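Local coordinates for universal stress protein MJ0577 (Methanocaldococcus jannaschii, PDB 1MJH) that binds ATP together with a manganese ion as a homodimeric member of the universal stress protein A family, at residues Asp122-Gly127 against Ser150-Leu155; Ile8-Asp13 against Val36-Val41; Met126-Lys131 against Val157-Ser162. All coordinates share one frame; numbering follows the deposited sequence.

Interaction 1: Asp122-Gly127 against Ser150-Leu155; sequences DIIIMG and SNKPVL. With ATP (adenosine-5'-triphosphate), chain F.
Ser150, just past the end of helix 141-149, meets Ile124 through its hydroxyl: OG lies 3.8 Å from Ile124 CD1. The same OG accepts a hydrogen bond from Lys152 N, making an ST turn that swings the chain from the helix toward the sheet. With OG anti to the backbone N (chi1 -179°), it lies beside the carbonyl carbon, on the side of Lys152 N. Lys152 then crosses Ile124 at about a right angle, its CB against CG1 and CD1, while its ammonium runs on to Val121 O. Pro153 sets CG and CD against Asp122 O, with CG at 3.4 Å. Pro153 O begins the parallel pairing, accepting from Ile124 N at 2.9 Å. Val154 pairs with Ile124 on the face covered by helix 141-149; its CG1 touches Met126 SD at 3.8 Å. Leu155, on the other face, lies alongside Ile125 and points the same way, CB against CG1 at 4.0 Å. Leu155 N donates to Ile124 O at 2.8 Å and Leu155 O accepts from Met126 N at 3.0 Å. From Val154 and Leu155 the sheet continues into an antiparallel strand of the second subunit. The unit is a beta-alpha-beta crossover: strand 123-127, helix 141-149, strand 154-157. Ile124 spends both its N-H and its C=O on the neighbouring strand, so its buried peptide groups are satisfied among apolar side chains, and the strand delivers Gly127 N to the ribose of ATP, where it donates to O2' and only weakly to O3'.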
# COMPACT_ATOMS: atom_id res chain seq x y z
N ASP B 122 6.72 0.11 10.87
CA ASP B 122 7.15 0.88 9.71
C ASP B 122 6.20 0.71 8.49
O ASP B 122 6.27 1.56 7.60
CB ASP B 122 8.55 0.41 9.32
CG ASP B 122 9.56 0.67 10.45
OD1 ASP B 122 9.75 1.88 10.75
OD2 ASP B 122 10.15 -0.26 11.05
N ILE B 123 5.35 -0.30 8.53
CA ILE B 123 4.50 -0.53 7.34
C ILE B 123 3.47 -1.58 7.74
O ILE B 123 3.75 -2.41 8.62
CB ILE B 123 5.36 -1.00 6.17
CG1 ILE B 123 4.46 -1.23 4.93
CG2 ILE B 123 6.14 -2.29 6.47
CD1 ILE B 123 5.31 -1.45 3.67
N ILE B 124 2.29 -1.51 7.15
CA ILE B 124 1.28 -2.54 7.30
C ILE B 124 1.17 -3.24 5.94
O ILE B 124 1.03 -2.52 4.95
CB ILE B 124 -0.10 -1.91 7.60
CG1 ILE B 124 0.06 -1.03 8.91
CG2 ILE B 124 -1.05 -3.04 7.90
CD1 ILE B 124 -1.24 -0.38 9.27
N ILE B 125 1.29 -4.56 5.88
CA ILE B 125 1.17 -5.28 4.57
C ILE B 125 -0.11 -6.14 4.66
O ILE B 125 -0.22 -7.00 5.54
CB ILE B 125 2.42 -6.13 4.36
CG1 ILE B 125 3.67 -5.24 4.16
CG2 ILE B 125 2.21 -6.97 3.06
CD1 ILE B 125 4.96 -6.03 3.92
N MET B 126 -1.09 -5.92 3.79
CA MET B 126 -2.41 -6.60 3.96
C MET B 126 -3.02 -6.88 2.60
O MET B 126 -2.60 -6.26 1.62
CB MET B 126 -3.36 -5.78 4.92
CG MET B 126 -3.81 -4.42 4.28
SD MET B 126 -4.51 -3.20 5.56
CE MET B 126 -5.83 -4.28 6.16
N GLY B 127 -4.06 -7.74 2.59
CA GLY B 127 -4.71 -7.97 1.29
C GLY B 127 -5.70 -6.86 0.97
O GLY B 127 -6.14 -6.10 1.84
N SER B 150 -5.27 4.88 9.63
CA SER B 150 -3.89 4.81 10.07
C SER B 150 -3.00 5.81 9.40
O SER B 150 -3.12 6.10 8.18
CB SER B 150 -3.36 3.38 9.79
OG SER B 150 -2.01 3.25 10.24
N ASN B 151 -1.95 6.30 10.09
CA ASN B 151 -0.96 7.13 9.42
C ASN B 151 0.27 6.36 8.99
O ASN B 151 1.27 6.85 8.48
CB ASN B 151 -0.53 8.28 10.35
CG ASN B 151 0.13 7.82 11.63
OD1 ASN B 151 0.55 6.68 11.82
ND2 ASN B 151 0.25 8.75 12.57
N LYS B 152 0.15 4.99 9.00
CA LYS B 152 1.27 4.18 8.59
C LYS B 152 1.21 3.91 7.08
O LYS B 152 0.07 3.84 6.60
CB LYS B 152 1.18 2.79 9.27
CG LYS B 152 1.35 2.87 10.82
CD LYS B 152 2.67 3.44 11.26
CE LYS B 152 2.71 3.40 12.82
NZ LYS B 152 4.04 4.01 13.22
N PRO B 153 2.32 3.63 6.44
CA PRO B 153 2.31 3.20 5.04
C PRO B 153 1.59 1.85 4.96
O PRO B 153 1.77 1.01 5.87
CB PRO B 153 3.79 3.04 4.67
CG PRO B 153 4.56 3.82 5.73
CD PRO B 153 3.70 3.72 6.93
N VAL B 154 0.71 1.72 3.96
CA VAL B 154 -0.01 0.44 3.79
C VAL B 154 0.26 -0.15 2.39
O VAL B 154 -0.01 0.52 1.38
CB VAL B 154 -1.52 0.68 3.89
CG1 VAL B 154 -2.27 -0.67 3.74
CG2 VAL B 154 -1.92 1.21 5.28
N LEU B 155 0.85 -1.34 2.40
CA LEU B 155 1.02 -2.09 1.12
C LEU B 155 -0.25 -2.90 0.93
O LEU B 155 -0.48 -3.83 1.68
CB LEU B 155 2.29 -2.94 1.16
CG LEU B 155 2.47 -3.88 -0.08
CD1 LEU B 155 2.48 -3.06 -1.36
CD2 LEU B 155 3.81 -4.64 0.03
PG ATP F . -15.57 -7.18 3.98
O1G ATP F . -15.66 -5.69 3.91
O2G ATP F . -15.08 -7.55 5.27
O3G ATP F . -16.85 -7.84 3.68
PB ATP F . -13.41 -8.60 2.57
O1B ATP F . -13.42 -9.09 1.19
O2B ATP F . -13.52 -9.72 3.51
O3B ATP F . -14.54 -7.53 2.77
PA ATP F . -11.26 -7.24 4.13
O1A ATP F . -11.27 -5.80 4.04
O2A ATP F . -11.78 -7.84 5.31
O3A ATP F . -12.05 -7.80 2.80
O5' ATP F . -9.88 -7.97 3.92
C5' ATP F . -8.75 -7.13 3.57
C4' ATP F . -7.55 -7.55 4.41
O4' ATP F . -7.81 -7.10 5.80
C3' ATP F . -7.28 -9.04 4.56
O3' ATP F . -6.59 -9.60 3.43
C2' ATP F . -6.45 -9.04 5.86
O2' ATP F . -5.10 -8.65 5.56
C1' ATP F . -7.19 -7.96 6.69
N9 ATP F . -8.18 -8.51 7.62
C8 ATP F . -9.51 -8.65 7.47
N7 ATP F . -10.13 -9.11 8.54
C5 ATP F . -9.16 -9.32 9.40
C6 ATP F . -9.21 -9.80 10.70
N6 ATP F . -10.36 -10.17 11.26
N1 ATP F . -8.05 -9.89 11.35
C2 ATP F . -6.87 -9.49 10.78
N3 ATP F . -6.72 -9.01 9.53
C4 ATP F . -7.93 -8.99 8.93

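Interaction 2: Ile8-Asp13 against Val36-Val41; sequences ILYPTD and VILLHV. With ATP (adenosine-5'-triphosphate), chain F.
Leu39 O is gripped from the neighbouring strand by two donors of unequal strength: Thr12 N gives it a hydrogen bond of 2.8 Å, and Pro11 CA brings a CA-H...O contact at 3.2 Å. Behind it the parallel pairing runs regularly. Ile37 N donates to Ile8 O at 2.7 Å, Tyr10 N to Ile37 O, and Leu39 N to Tyr10 O. On one face of the sheet Leu9 crosses Ile37 at a slant, its CD1 reaching Ile37 CG2 at 3.7 Å and also resting on Leu39 CB. Helix 108-118 packs on this side, against Leu9, Pro11 and Leu39. On the other face Tyr10 and Leu38 run side by side, with Leu38 CD1 3.5 Å from Tyr10 CD2. Both side chains leave with CG trans to the backbone N (chi1 167° in each), which accounts for their common direction. Tyr10 OH goes on to Ala18 O in helix 16-27, the connection of this beta-alpha-beta crossover. At the C-terminal ends of the strands the pair opens onto ATP. Pro11 O accepts from the ribose O2' of ATP at 2.7 Å, and Pro11 CB approaches the adenine from beside N3. Val41 reads the other rim of the base: its N donates to adenine N1 at 3.0 Å, and its O receives N6 at 2.9 Å. Asp13 lays CB over a face of the adenine, by C5 and N7. Because Val41 offers one donor and one acceptor to N1 and N6, the backbone matches the hydrogen-bonding pattern of adenine without calling on a side chain, while Pro11 O holds the O2' hydroxyl from the adjoining strand.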
# COMPACT_ATOMS: atom_id res chain seq x y z
N ILE B 8 7.21 -4.89 10.58
CA ILE B 8 6.00 -4.96 9.74
C ILE B 8 4.79 -5.45 10.52
O ILE B 8 4.88 -6.42 11.31
CB ILE B 8 6.30 -6.05 8.65
CG1 ILE B 8 7.44 -5.60 7.77
CG2 ILE B 8 5.05 -6.33 7.80
CD1 ILE B 8 8.13 -6.75 7.01
N LEU B 9 3.63 -4.85 10.25
CA LEU B 9 2.37 -5.37 10.80
C LEU B 9 1.73 -6.21 9.70
O LEU B 9 1.53 -5.66 8.60
CB LEU B 9 1.35 -4.33 11.26
CG LEU B 9 -0.04 -4.81 11.72
CD1 LEU B 9 0.10 -5.75 12.95
CD2 LEU B 9 -0.98 -3.67 12.10
N TYR B 10 1.40 -7.48 9.95
CA TYR B 10 0.77 -8.31 8.95
C TYR B 10 -0.51 -8.86 9.57
O TYR B 10 -0.48 -9.80 10.39
CB TYR B 10 1.68 -9.49 8.51
CG TYR B 10 0.97 -10.55 7.72
CD1 TYR B 10 0.19 -10.20 6.61
CD2 TYR B 10 1.07 -11.90 8.05
CE1 TYR B 10 -0.45 -11.16 5.86
CE2 TYR B 10 0.42 -12.87 7.30
CZ TYR B 10 -0.34 -12.49 6.22
OH TYR B 10 -1.02 -13.44 5.46
N PRO B 11 -1.62 -8.19 9.34
CA PRO B 11 -2.91 -8.62 9.86
C PRO B 11 -3.52 -9.63 8.87
O PRO B 11 -3.59 -9.35 7.68
CB PRO B 11 -3.73 -7.33 9.86
CG PRO B 11 -3.16 -6.45 8.78
CD PRO B 11 -1.75 -6.94 8.53
N THR B 12 -3.88 -10.79 9.40
CA THR B 12 -4.44 -11.81 8.50
C THR B 12 -5.79 -12.31 8.99
O THR B 12 -5.99 -12.45 10.20
CB THR B 12 -3.45 -13.01 8.39
OG1 THR B 12 -4.12 -13.97 7.56
CG2 THR B 12 -3.17 -13.67 9.73
N ASP B 13 -6.71 -12.55 8.07
CA ASP B 13 -7.99 -13.17 8.34
C ASP B 13 -8.01 -14.59 7.78
O ASP B 13 -9.06 -15.21 7.69
CB ASP B 13 -9.13 -12.33 7.68
CG ASP B 13 -8.89 -12.16 6.19
OD1 ASP B 13 -7.86 -12.66 5.68
OD2 ASP B 13 -9.69 -11.47 5.51
N VAL B 36 8.16 -9.23 12.46
CA VAL B 36 6.77 -9.17 12.00
C VAL B 36 5.84 -9.22 13.20
O VAL B 36 5.94 -10.12 14.07
CB VAL B 36 6.40 -10.30 11.02
CG1 VAL B 36 4.91 -10.24 10.66
CG2 VAL B 36 7.26 -10.16 9.78
N ILE B 37 4.85 -8.33 13.27
CA ILE B 37 3.74 -8.39 14.18
C ILE B 37 2.62 -9.17 13.47
O ILE B 37 2.13 -8.63 12.49
CB ILE B 37 3.20 -7.02 14.65
CG1 ILE B 37 4.31 -6.11 15.13
CG2 ILE B 37 2.13 -7.23 15.73
CD1 ILE B 37 5.31 -6.71 16.13
N LEU B 38 2.37 -10.42 13.90
CA LEU B 38 1.36 -11.21 13.17
C LEU B 38 0.07 -11.15 13.91
O LEU B 38 -0.01 -11.52 15.11
CB LEU B 38 1.94 -12.66 13.09
CG LEU B 38 0.90 -13.69 12.66
CD1 LEU B 38 0.61 -13.51 11.14
CD2 LEU B 38 1.45 -15.12 12.82
N LEU B 39 -0.94 -10.56 13.27
CA LEU B 39 -2.17 -10.25 14.00
C LEU B 39 -3.44 -10.84 13.42
O LEU B 39 -3.64 -10.68 12.23
CB LEU B 39 -2.28 -8.69 13.99
CG LEU B 39 -3.60 -8.17 14.53
CD1 LEU B 39 -3.81 -8.49 16.02
CD2 LEU B 39 -3.61 -6.62 14.38
N HIS B 40 -4.26 -11.51 14.23
CA HIS B 40 -5.60 -11.90 13.84
C HIS B 40 -6.62 -11.32 14.81
O HIS B 40 -6.36 -11.36 16.04
CB HIS B 40 -5.76 -13.45 13.74
CG HIS B 40 -7.17 -13.79 13.35
ND1 HIS B 40 -8.13 -14.40 14.11
CD2 HIS B 40 -7.80 -13.59 12.20
CE1 HIS B 40 -9.26 -14.54 13.42
NE2 HIS B 40 -9.09 -14.03 12.20
N VAL B 41 -7.66 -10.72 14.25
CA VAL B 41 -8.72 -10.14 15.08
C VAL B 41 -9.95 -11.03 14.96
O VAL B 41 -10.59 -11.18 13.92
CB VAL B 41 -9.15 -8.71 14.67
CG1 VAL B 41 -10.23 -8.12 15.58
CG2 VAL B 41 -7.92 -7.83 14.73
PG ATP F . -15.57 -7.18 3.98
O1G ATP F . -15.66 -5.69 3.91
O2G ATP F . -15.08 -7.55 5.27
O3G ATP F . -16.85 -7.84 3.68
PB ATP F . -13.41 -8.60 2.57
O1B ATP F . -13.42 -9.09 1.19
O2B ATP F . -13.52 -9.72 3.51
O3B ATP F . -14.54 -7.53 2.77
PA ATP F . -11.26 -7.24 4.13
O1A ATP F . -11.27 -5.80 4.04
O2A ATP F . -11.78 -7.84 5.31
O3A ATP F . -12.05 -7.80 2.80
O5' ATP F . -9.88 -7.97 3.92
C5' ATP F . -8.75 -7.13 3.57
C4' ATP F . -7.55 -7.55 4.41
O4' ATP F . -7.81 -7.10 5.80
C3' ATP F . -7.28 -9.04 4.56
O3' ATP F . -6.59 -9.60 3.43
C2' ATP F . -6.45 -9.04 5.86
O2' ATP F . -5.10 -8.65 5.56
C1' ATP F . -7.19 -7.96 6.69
N9 ATP F . -8.18 -8.51 7.62
C8 ATP F . -9.51 -8.65 7.47
N7 ATP F . -10.13 -9.11 8.54
C5 ATP F . -9.16 -9.32 9.40
C6 ATP F . -9.21 -9.80 10.70
N6 ATP F . -10.36 -10.17 11.26
N1 ATP F . -8.05 -9.89 11.35
C2 ATP F . -6.87 -9.49 10.78
N3 ATP F . -6.72 -9.01 9.53
C4 ATP F . -7.93 -8.99 8.93

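Interaction 3: Met126-Lys131 against Val157-Ser162; sequences MGSHGK and VKRKNS. With ATP (adenosine-5'-triphosphate), chain F.
His129 and Arg159 stack flat: the guanidinium lies on one face of the imidazole, centres 3.9 Å apart and planes inclined by only 12°. The aliphatic arm joins in, with Arg159 CD 3.6 Å from the ring centroid, a CH-pi contact over the same face. NH1 comes close to His129 NE2, but from above the ring, and the two make no hydrogen bond. Beyond CG the arginine chain is extended, which carries the guanidinium along the ring after CG has tucked in between the backbone N and carbonyl carbon (chi1 60°). Each flat group is held by its own polar partners: His129 NE2 bonds to Ile137 O, and Arg159 reaches Asn133 OD1 and the carbonyls of Leu134 and Lys135. At the ring's edge, in its plane, Ser128 OG shares a hydrogen bond with His129 ND1 at 2.7 Å, fixing the rotation of the imidazole. Arg159 N adds a weak hydrogen bond to Ser128 OG at 3.1 Å. Lys158 folds CE against Ser128 CB, a tight 3.5 Å, and sends its NZ to Ser150 O and Ile147 O of the second subunit. Further back, the last strand pairing sets the register: Val157 N donates to Met126 O at 2.9 Å, and Ser128 N to Val157 O at 2.7 Å. This frame supports the glycine-containing nucleotide loop that follows strand 123-127. His129 O takes the ribose O3' of ATP at 2.8 Å, and Gly130 N gives a weak bond to the beta-phosphate O1B. Pinned at face and edge, the ring probably helps keep the His129 main chain, and so its carbonyl, in place by the sugar.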
# COMPACT_ATOMS: atom_id res chain seq x y z
N MET B 126 -1.09 -5.92 3.79
CA MET B 126 -2.41 -6.60 3.96
C MET B 126 -3.02 -6.88 2.60
O MET B 126 -2.60 -6.26 1.62
CB MET B 126 -3.36 -5.78 4.92
CG MET B 126 -3.81 -4.42 4.28
SD MET B 126 -4.51 -3.20 5.56
CE MET B 126 -5.83 -4.28 6.16
N GLY B 127 -4.06 -7.74 2.59
CA GLY B 127 -4.71 -7.97 1.29
C GLY B 127 -5.70 -6.86 0.97
O GLY B 127 -6.14 -6.10 1.84
N SER B 128 -6.08 -6.78 -0.33
CA SER B 128 -7.14 -5.87 -0.73
C SER B 128 -8.53 -6.39 -0.33
O SER B 128 -9.49 -5.62 -0.18
CB SER B 128 -7.14 -5.66 -2.24
OG SER B 128 -7.38 -6.91 -2.90
N HIS B 129 -8.66 -7.73 -0.22
CA HIS B 129 -9.92 -8.40 0.09
C HIS B 129 -9.63 -9.55 1.05
O HIS B 129 -8.48 -9.74 1.43
CB HIS B 129 -10.57 -9.01 -1.20
CG HIS B 129 -10.96 -7.97 -2.23
ND1 HIS B 129 -10.09 -7.26 -3.02
CD2 HIS B 129 -12.21 -7.54 -2.57
CE1 HIS B 129 -10.77 -6.44 -3.79
NE2 HIS B 129 -12.09 -6.58 -3.54
N GLY B 130 -10.70 -10.19 1.49
CA GLY B 130 -10.58 -11.09 2.62
C GLY B 130 -11.56 -12.24 2.52
O GLY B 130 -11.66 -12.78 1.41
N LYS B 131 -12.15 -12.60 3.65
CA LYS B 131 -13.04 -13.80 3.58
C LYS B 131 -14.32 -13.53 2.81
O LYS B 131 -14.85 -14.51 2.26
CB LYS B 131 -13.35 -14.24 5.01
CG LYS B 131 -12.22 -14.86 5.83
CD LYS B 131 -11.87 -16.24 5.24
CE LYS B 131 -11.04 -17.03 6.22
NZ LYS B 131 -10.99 -18.47 5.80
N VAL B 157 -2.08 -5.63 -1.19
CA VAL B 157 -1.78 -6.70 -2.14
C VAL B 157 -3.12 -7.17 -2.74
O VAL B 157 -4.01 -7.55 -1.96
CB VAL B 157 -1.12 -7.87 -1.41
CG1 VAL B 157 -0.81 -9.04 -2.36
CG2 VAL B 157 0.24 -7.44 -0.81
N LYS B 158 -3.23 -7.15 -4.05
CA LYS B 158 -4.59 -7.40 -4.61
C LYS B 158 -4.93 -8.88 -4.67
O LYS B 158 -4.10 -9.79 -4.72
CB LYS B 158 -4.68 -6.88 -6.07
CG LYS B 158 -4.30 -5.39 -6.19
CD LYS B 158 -5.20 -4.48 -5.42
CE LYS B 158 -6.73 -4.62 -5.55
NZ LYS B 158 -7.17 -4.26 -6.97
N ARG B 159 -6.25 -9.11 -4.70
CA ARG B 159 -6.76 -10.49 -4.79
C ARG B 159 -6.43 -11.10 -6.15
O ARG B 159 -6.01 -10.42 -7.05
CB ARG B 159 -8.30 -10.43 -4.64
CG ARG B 159 -8.95 -9.56 -5.73
CD ARG B 159 -10.48 -9.56 -5.57
NE ARG B 159 -11.11 -8.65 -6.55
CZ ARG B 159 -12.42 -8.35 -6.51
NH1 ARG B 159 -13.22 -8.83 -5.55
NH2 ARG B 159 -12.97 -7.52 -7.39
N LYS B 160 -6.61 -12.43 -6.22
CA LYS B 160 -6.36 -13.06 -7.54
C LYS B 160 -7.22 -12.43 -8.62
O LYS B 160 -8.33 -12.00 -8.40
CB LYS B 160 -6.71 -14.56 -7.42
CG LYS B 160 -5.70 -15.40 -6.67
CD LYS B 160 -6.25 -16.84 -6.51
CE LYS B 160 -5.37 -17.57 -5.50
NZ LYS B 160 -3.92 -17.42 -5.82
N ASN B 161 -6.71 -12.52 -9.87
CA ASN B 161 -7.42 -11.99 -11.03
C ASN B 161 -8.53 -12.98 -11.41
O ASN B 161 -8.38 -14.20 -11.22
CB ASN B 161 -6.48 -11.84 -12.21
CG ASN B 161 -5.33 -10.88 -11.97
OD1 ASN B 161 -4.16 -11.18 -12.25
ND2 ASN B 161 -5.71 -9.72 -11.46
N SER B 162 -9.70 -12.46 -11.72
CA SER B 162 -10.94 -13.23 -11.85
C SER B 162 -10.98 -14.51 -11.02
O SER B 162 -11.69 -15.50 -11.39
CB SER B 162 -11.28 -13.40 -13.33
OG SER B 162 -11.23 -12.12 -13.96
OXT SER B 162 -10.91 -14.37 -9.76
PG ATP F . -15.57 -7.18 3.98
O1G ATP F . -15.66 -5.69 3.91
O2G ATP F . -15.08 -7.55 5.27
O3G ATP F . -16.85 -7.84 3.68
PB ATP F . -13.41 -8.60 2.57
O1B ATP F . -13.42 -9.09 1.19
O2B ATP F . -13.52 -9.72 3.51
O3B ATP F . -14.54 -7.53 2.77
PA ATP F . -11.26 -7.24 4.13
O1A ATP F . -11.27 -5.80 4.04
O2A ATP F . -11.78 -7.84 5.31
O3A ATP F . -12.05 -7.80 2.80
O5' ATP F . -9.88 -7.97 3.92
C5' ATP F . -8.75 -7.13 3.57
C4' ATP F . -7.55 -7.55 4.41
O4' ATP F . -7.81 -7.10 5.80
C3' ATP F . -7.28 -9.04 4.56
O3' ATP F . -6.59 -9.60 3.43
C2' ATP F . -6.45 -9.04 5.86
O2' ATP F . -5.10 -8.65 5.56
C1' ATP F . -7.19 -7.96 6.69
N9 ATP F . -8.18 -8.51 7.62
C8 ATP F . -9.51 -8.65 7.47
N7 ATP F . -10.13 -9.11 8.54
C5 ATP F . -9.16 -9.32 9.40
C6 ATP F . -9.21 -9.80 10.70
N6 ATP F . -10.36 -10.17 11.26
N1 ATP F . -8.05 -9.89 11.35
C2 ATP F . -6.87 -9.49 10.78
N3 ATP F . -6.72 -9.01 9.53
C4 ATP F . -7.93 -8.99 8.93

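From the N terminus, interaction 2 closes first: from strand 7-11 the chain passes through helix 16-27 and comes back beside it as strand 35-43, holding the middle of the sheet. Well after it, strand 123-127 opens interactions 1 and 3 together. Interaction 1 closes at the start of strand 154-157, and interaction 3 a little later in the C-terminal tail; sharing Met126 and Gly127, their overlapping first segments make the two loops staggered. Strands 7-11 and 123-127 are neighbours, so interactions 1 and 2 meet through backbone bonds of Leu9 with Ile123 and Ile125. Asp13 packs against Gly130, bringing interactions 2 and 3 together around ATP, while interactions 1 and 3 also reach the second subunit.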